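Local coordinates for protein ubiquitin conjugating enzyme (Agrocybe aegerita, PDB 3WE5) that probably accepts activated ubiquitin from an E1 enzyme as a thioester on its catalytic cysteine and passes it on toward substrates, as a UBE2W-like E2 ubiquitin-conjugating enzyme, at residues F77-A81 with P158-K162; Y83-P88 with W121-V127. All coordinates share one frame; numbering follows the deposited sequence.

Contact 1: F77-A81 with P158-K162; sequences FRFDA and PDNPK
A surface salt bridge, R78 to D159, with a second bond to the D159 backbone, ties the end of strand 72-78 in the E2 fold to the chain that follows helix 150-156. The guanidinium of R78 meets D159 end-on with two nitrogens: NH1 gives a nearly straight salt bridge to OD2 (2.8 Å, 169°), and NH2 reaches the backbone O of D159 at 3.2 Å, from above the carbonyl plane. Both acceptors lie close to the guanidinium plane, whereas the carboxylate stands almost perpendicular to it. OD2 is approached on its syn side, somewhat out of the carboxylate plane. A bend at chi3 (-75°) in an otherwise extended outer chain turns the R78 head to this loop, and Q91 takes a further bond from NH2. Over one guanidinium face lies ND2 of N160, 3.8 Å from CZ of R78. The other end of that amide closes an Asx turn, OD1 of N160 accepting from N of K162. K162 NZ lies 3.9 Å from OD2 of D80, a long salt bridge; its stronger partner is the backbone O of S87, while D80 OD1 bonds to S86. Three hydrogen bonds, two to D159 and one to Q91, fix the R78 head in rotation, its charge met by a carboxylate.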
loop_
_atom_site.group_PDB
_atom_site.type_symbol
_atom_site.label_atom_id
_atom_site.label_comp_id
_atom_site.label_asym_id
_atom_site.label_seq_id
_atom_site.Cartn_x
_atom_site.Cartn_y
_atom_site.Cartn_z
ATOM N N PHE A 77 -16.108 -15.213 -4.431
ATOM C CA PHE A 77 -16.312 -15.528 -3.014
ATOM C C PHE A 77 -16.147 -17.022 -2.835
ATOM O O PHE A 77 -16.775 -17.793 -3.551
ATOM C CB PHE A 77 -17.729 -15.163 -2.591
ATOM C CG PHE A 77 -17.944 -13.695 -2.467
ATOM C CD1 PHE A 77 -18.042 -12.907 -3.591
ATOM C CD2 PHE A 77 -18.046 -13.102 -1.212
ATOM C CE1 PHE A 77 -18.231 -11.512 -3.463
ATOM C CE2 PHE A 77 -18.232 -11.762 -1.083
ATOM C CZ PHE A 77 -18.308 -10.953 -2.203
ATOM N N ARG A 78 -15.332 -17.430 -1.869
ATOM C CA ARG A 78 -15.313 -18.838 -1.447
ATOM C C ARG A 78 -15.742 -18.961 0.007
ATOM O O ARG A 78 -15.297 -18.166 0.854
ATOM C CB ARG A 78 -13.912 -19.434 -1.659
ATOM C CG ARG A 78 -13.628 -19.785 -3.105
ATOM C CD ARG A 78 -12.298 -20.506 -3.265
ATOM N NE ARG A 78 -11.182 -19.580 -3.145
ATOM C CZ ARG A 78 -9.907 -19.950 -3.137
ATOM N NH1 ARG A 78 -9.586 -21.238 -3.212
ATOM N NH2 ARG A 78 -8.956 -19.035 -3.045
ATOM N N PHE A 79 -16.597 -19.938 0.294
ATOM C CA PHE A 79 -17.202 -20.113 1.632
ATOM C C PHE A 79 -16.751 -21.424 2.259
ATOM O O PHE A 79 -16.810 -22.471 1.604
ATOM C CB PHE A 79 -18.741 -20.114 1.545
ATOM C CG PHE A 79 -19.307 -18.967 0.722
ATOM C CD1 PHE A 79 -19.361 -17.685 1.261
ATOM C CD2 PHE A 79 -19.760 -19.175 -0.570
ATOM C CE1 PHE A 79 -19.836 -16.603 0.495
ATOM C CE2 PHE A 79 -20.277 -18.103 -1.327
ATOM C CZ PHE A 79 -20.305 -16.827 -0.788
ATOM N N ASP A 80 -16.300 -21.390 3.509
ATOM C CA ASP A 80 -16.017 -22.667 4.193
ATOM C C ASP A 80 -17.201 -23.114 5.047
ATOM O O ASP A 80 -18.244 -22.460 5.061
ATOM C CB ASP A 80 -14.691 -22.619 4.969
ATOM C CG ASP A 80 -14.710 -21.646 6.137
ATOM O OD1 ASP A 80 -15.769 -21.452 6.761
ATOM O OD2 ASP A 80 -13.651 -21.071 6.456
ATOM N N ALA A 81 -17.069 -24.220 5.777
ATOM C CA ALA A 81 -18.219 -24.775 6.484
ATOM C C ALA A 81 -18.657 -23.974 7.710
ATOM O O ALA A 81 -19.717 -24.266 8.287
ATOM C CB ALA A 81 -17.946 -26.235 6.882
ATOM N N PRO A 158 -0.381 -17.640 -0.666
ATOM C CA PRO A 158 -1.078 -18.931 -0.667
ATOM C C PRO A 158 -2.320 -18.914 -1.559
ATOM O O PRO A 158 -2.774 -17.826 -1.933
ATOM C CB PRO A 158 -1.500 -19.078 0.789
ATOM C CG PRO A 158 -1.728 -17.668 1.240
ATOM C CD PRO A 158 -0.688 -16.846 0.538
ATOM N N ASP A 159 -2.853 -20.095 -1.884
ATOM C CA ASP A 159 -4.052 -20.204 -2.722
ATOM C C ASP A 159 -5.190 -19.381 -2.151
ATOM O O ASP A 159 -5.839 -18.606 -2.857
ATOM C CB ASP A 159 -4.527 -21.660 -2.846
ATOM C CG ASP A 159 -5.898 -21.770 -3.526
ATOM O OD1 ASP A 159 -5.977 -21.533 -4.751
ATOM O OD2 ASP A 159 -6.896 -22.087 -2.839
ATOM N N ASN A 160 -5.421 -19.567 -0.859
ATOM C CA ASN A 160 -6.506 -18.903 -0.180
ATOM C C ASN A 160 -5.952 -17.675 0.520
ATOM O O ASN A 160 -5.021 -17.786 1.313
ATOM C CB ASN A 160 -7.142 -19.864 0.819
ATOM C CG ASN A 160 -8.557 -19.479 1.168
ATOM O OD1 ASN A 160 -8.777 -18.505 1.883
ATOM N ND2 ASN A 160 -9.527 -20.246 0.674
ATOM N N PRO A 161 -6.516 -16.495 0.219
ATOM C CA PRO A 161 -6.009 -15.230 0.756
ATOM C C PRO A 161 -6.206 -15.103 2.260
ATOM O O PRO A 161 -5.620 -14.208 2.878
ATOM C CB PRO A 161 -6.860 -14.189 0.037
ATOM C CG PRO A 161 -8.152 -14.900 -0.242
ATOM C CD PRO A 161 -7.742 -16.304 -0.581
ATOM N N LYS A 162 -7.016 -15.979 2.845
ATOM C CA LYS A 162 -7.232 -15.933 4.291
ATOM C C LYS A 162 -5.987 -16.415 5.038
ATOM O O LYS A 162 -5.824 -16.159 6.231
ATOM C CB LYS A 162 -8.471 -16.746 4.694
ATOM C CG LYS A 162 -9.768 -16.268 4.036
ATOM C CD LYS A 162 -10.991 -16.980 4.601
ATOM C CE LYS A 162 -11.128 -16.723 6.087
ATOM N NZ LYS A 162 -12.306 -17.422 6.637
#

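Contact 2: Y83-P88 with W121-V127; sequences YPISSP and WSPVLSV
P84 and P123 bring the two loops closest, their CA atoms 5.0 Å apart; S87 faces W121 next, and the chains then diverge toward P88 and V127. A cis peptide bond precedes P84, and a type I turn from S122 to L125 folds the other loop back; within it OG of S122 accepts from N of V124, an ST turn. The indole of W121 lies between the loops. Its NE1 donates to O of P84 (2.9 Å, 155°), the acceptor lying near the ring plane while the donor sits above the plane of the carbonyl. CA of S87 rests almost on the normal of the five-membered ring, 3.5 Å from its centroid, and CD of P88 does likewise over the six-membered ring, two CH-pi contacts on the same face. This Tyr-Pro loop, lying between strands 72-78 and 89-92, and the Trp-Ser-Pro segment leading into helix 127-140 are recurrent elements of the E2 fold. With CG anti to the backbone N (chi1 -174°), Y83 brings CE1 within 3.7 Å of CZ2 of W121; the two rings meet rim to rim, their planes 39° apart. The Y83 hydroxyl bonds to E32 of helix 24-39 and also touches CG2 of V127. S126 caps the start of helix 127-140, its OG accepting from N of A129. Toward the outer end, CD1 of I85 packs on CG of P123, beside the looser pair of P84 and P123 rings.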
loop_
_atom_site.group_PDB
_atom_site.type_symbol
_atom_site.label_atom_id
_atom_site.label_comp_id
_atom_site.label_asym_id
_atom_site.label_seq_id
_atom_site.Cartn_x
_atom_site.Cartn_y
_atom_site.Cartn_z
ATOM N N TYR A 83 -18.981 -20.548 7.593
ATOM C CA TYR A 83 -19.720 -19.333 7.192
ATOM C C TYR A 83 -21.108 -19.396 7.843
ATOM O O TYR A 83 -21.735 -20.453 7.904
ATOM C CB TYR A 83 -19.834 -19.257 5.653
ATOM C CG TYR A 83 -20.458 -17.958 5.160
ATOM C CD1 TYR A 83 -19.679 -16.837 4.987
ATOM C CD2 TYR A 83 -21.822 -17.866 4.890
ATOM C CE1 TYR A 83 -20.215 -15.642 4.548
ATOM C CE2 TYR A 83 -22.388 -16.646 4.461
ATOM C CZ TYR A 83 -21.565 -15.557 4.288
ATOM O OH TYR A 83 -22.079 -14.343 3.854
ATOM N N PRO A 84 -21.639 -18.262 8.342
ATOM C CA PRO A 84 -21.153 -16.882 8.237
ATOM C C PRO A 84 -20.314 -16.434 9.436
ATOM O O PRO A 84 -20.036 -15.247 9.561
ATOM C CB PRO A 84 -22.467 -16.101 8.203
ATOM C CG PRO A 84 -23.322 -16.859 9.201
ATOM C CD PRO A 84 -22.990 -18.316 8.938
ATOM N N ILE A 85 -19.920 -17.358 10.310
ATOM C CA ILE A 85 -19.056 -16.983 11.415
ATOM C C ILE A 85 -17.662 -16.696 10.874
ATOM O O ILE A 85 -17.067 -15.664 11.200
ATOM C CB ILE A 85 -19.040 -18.057 12.538
ATOM C CG1 ILE A 85 -20.471 -18.395 12.972
ATOM C CG2 ILE A 85 -18.111 -17.595 13.670
ATOM C CD1 ILE A 85 -21.360 -17.204 13.406
ATOM N N SER A 86 -17.146 -17.579 10.011
ATOM C CA SER A 86 -15.922 -17.278 9.278
ATOM C C SER A 86 -16.233 -16.339 8.124
ATOM O O SER A 86 -17.312 -16.417 7.527
ATOM C CB SER A 86 -15.299 -18.547 8.720
ATOM O OG SER A 86 -16.278 -19.290 8.031
ATOM N N SER A 87 -15.286 -15.462 7.820
ATOM C CA SER A 87 -15.444 -14.554 6.696
ATOM C C SER A 87 -15.316 -15.356 5.406
ATOM O O SER A 87 -14.599 -16.371 5.361
ATOM C CB SER A 87 -14.339 -13.503 6.737
ATOM O OG SER A 87 -13.080 -14.132 6.751
ATOM N N PRO A 88 -15.994 -14.899 4.340
ATOM C CA PRO A 88 -15.702 -15.476 3.026
ATOM C C PRO A 88 -14.285 -15.133 2.573
ATOM O O PRO A 88 -13.741 -14.084 2.933
ATOM C CB PRO A 88 -16.723 -14.785 2.108
ATOM C CG PRO A 88 -16.950 -13.425 2.770
ATOM C CD PRO A 88 -16.866 -13.708 4.264
ATOM N N TRP A 121 -14.950 -8.342 9.705
ATOM C CA TRP A 121 -16.014 -9.266 9.308
ATOM C C TRP A 121 -16.958 -9.502 10.486
ATOM O O TRP A 121 -16.521 -9.597 11.640
ATOM C CB TRP A 121 -15.458 -10.616 8.802
ATOM C CG TRP A 121 -16.588 -11.586 8.570
ATOM C CD1 TRP A 121 -16.941 -12.636 9.357
ATOM C CD2 TRP A 121 -17.552 -11.535 7.510
ATOM N NE1 TRP A 121 -18.062 -13.247 8.851
ATOM C CE2 TRP A 121 -18.446 -12.598 7.707
ATOM C CE3 TRP A 121 -17.727 -10.703 6.396
ATOM C CZ2 TRP A 121 -19.525 -12.846 6.846
ATOM C CZ3 TRP A 121 -18.791 -10.953 5.544
ATOM C CH2 TRP A 121 -19.673 -12.011 5.767
ATOM N N SER A 122 -18.250 -9.575 10.201
ATOM C CA SER A 122 -19.244 -10.000 11.187
ATOM C C SER A 122 -20.296 -10.792 10.449
ATOM O O SER A 122 -20.562 -10.509 9.292
ATOM C CB SER A 122 -19.881 -8.787 11.863
ATOM O OG SER A 122 -21.051 -9.161 12.587
ATOM N N PRO A 123 -20.914 -11.793 11.105
ATOM C CA PRO A 123 -22.028 -12.500 10.457
ATOM C C PRO A 123 -23.221 -11.581 10.153
ATOM O O PRO A 123 -24.094 -11.987 9.406
ATOM C CB PRO A 123 -22.460 -13.535 11.511
ATOM C CG PRO A 123 -21.306 -13.630 12.470
ATOM C CD PRO A 123 -20.611 -12.316 12.450
ATOM N N VAL A 124 -23.266 -10.377 10.731
ATOM C CA VAL A 124 -24.354 -9.456 10.413
ATOM C C VAL A 124 -24.246 -8.868 9.005
ATOM O O VAL A 124 -25.205 -8.272 8.509
ATOM C CB VAL A 124 -24.476 -8.305 11.451
ATOM C CG1 VAL A 124 -24.616 -8.896 12.889
ATOM C CG2 VAL A 124 -23.325 -7.330 11.349
ATOM N N LEU A 125 -23.099 -9.070 8.378
ATOM C CA LEU A 125 -22.869 -8.634 6.999
ATOM C C LEU A 125 -23.350 -9.710 6.042
ATOM O O LEU A 125 -24.042 -10.659 6.430
ATOM C CB LEU A 125 -21.406 -8.308 6.772
ATOM C CG LEU A 125 -20.838 -7.276 7.758
ATOM C CD1 LEU A 125 -19.389 -7.001 7.479
ATOM C CD2 LEU A 125 -21.659 -6.003 7.771
ATOM N N SER A 126 -23.050 -9.538 4.770
ATOM C CA SER A 126 -23.566 -10.453 3.760
ATOM C C SER A 126 -22.658 -10.363 2.567
ATOM O O SER A 126 -21.799 -9.496 2.489
ATOM C CB SER A 126 -24.967 -10.048 3.329
ATOM O OG SER A 126 -24.963 -8.749 2.745
ATOM N N VAL A 127 -22.836 -11.278 1.626
ATOM C CA VAL A 127 -22.048 -11.234 0.416
ATOM C C VAL A 127 -22.252 -9.899 -0.330
ATOM O O VAL A 127 -21.275 -9.276 -0.794
ATOM C CB VAL A 127 -22.449 -12.406 -0.482
ATOM C CG1 VAL A 127 -21.775 -12.247 -1.845
ATOM C CG2 VAL A 127 -22.008 -13.706 0.190
#

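Contact 2 is nested along the chain inside the loop closed by contact 1, and the two adjoin at the end of strand 72-78. The first lies at the surface and works through charge and amide groups; the second is partly buried and depends on an indole, proline rings and one N-H bond. The polar bonds of D80 and K162 to the 83-88 loop join them: K162 ties the chain after helix 150-156 to that loop, and D80 ties the strand end to it. On the inner side F77 and F79, which take no part in the R78 salt bridge, pack against V127, linking the strand end to helix 127-140.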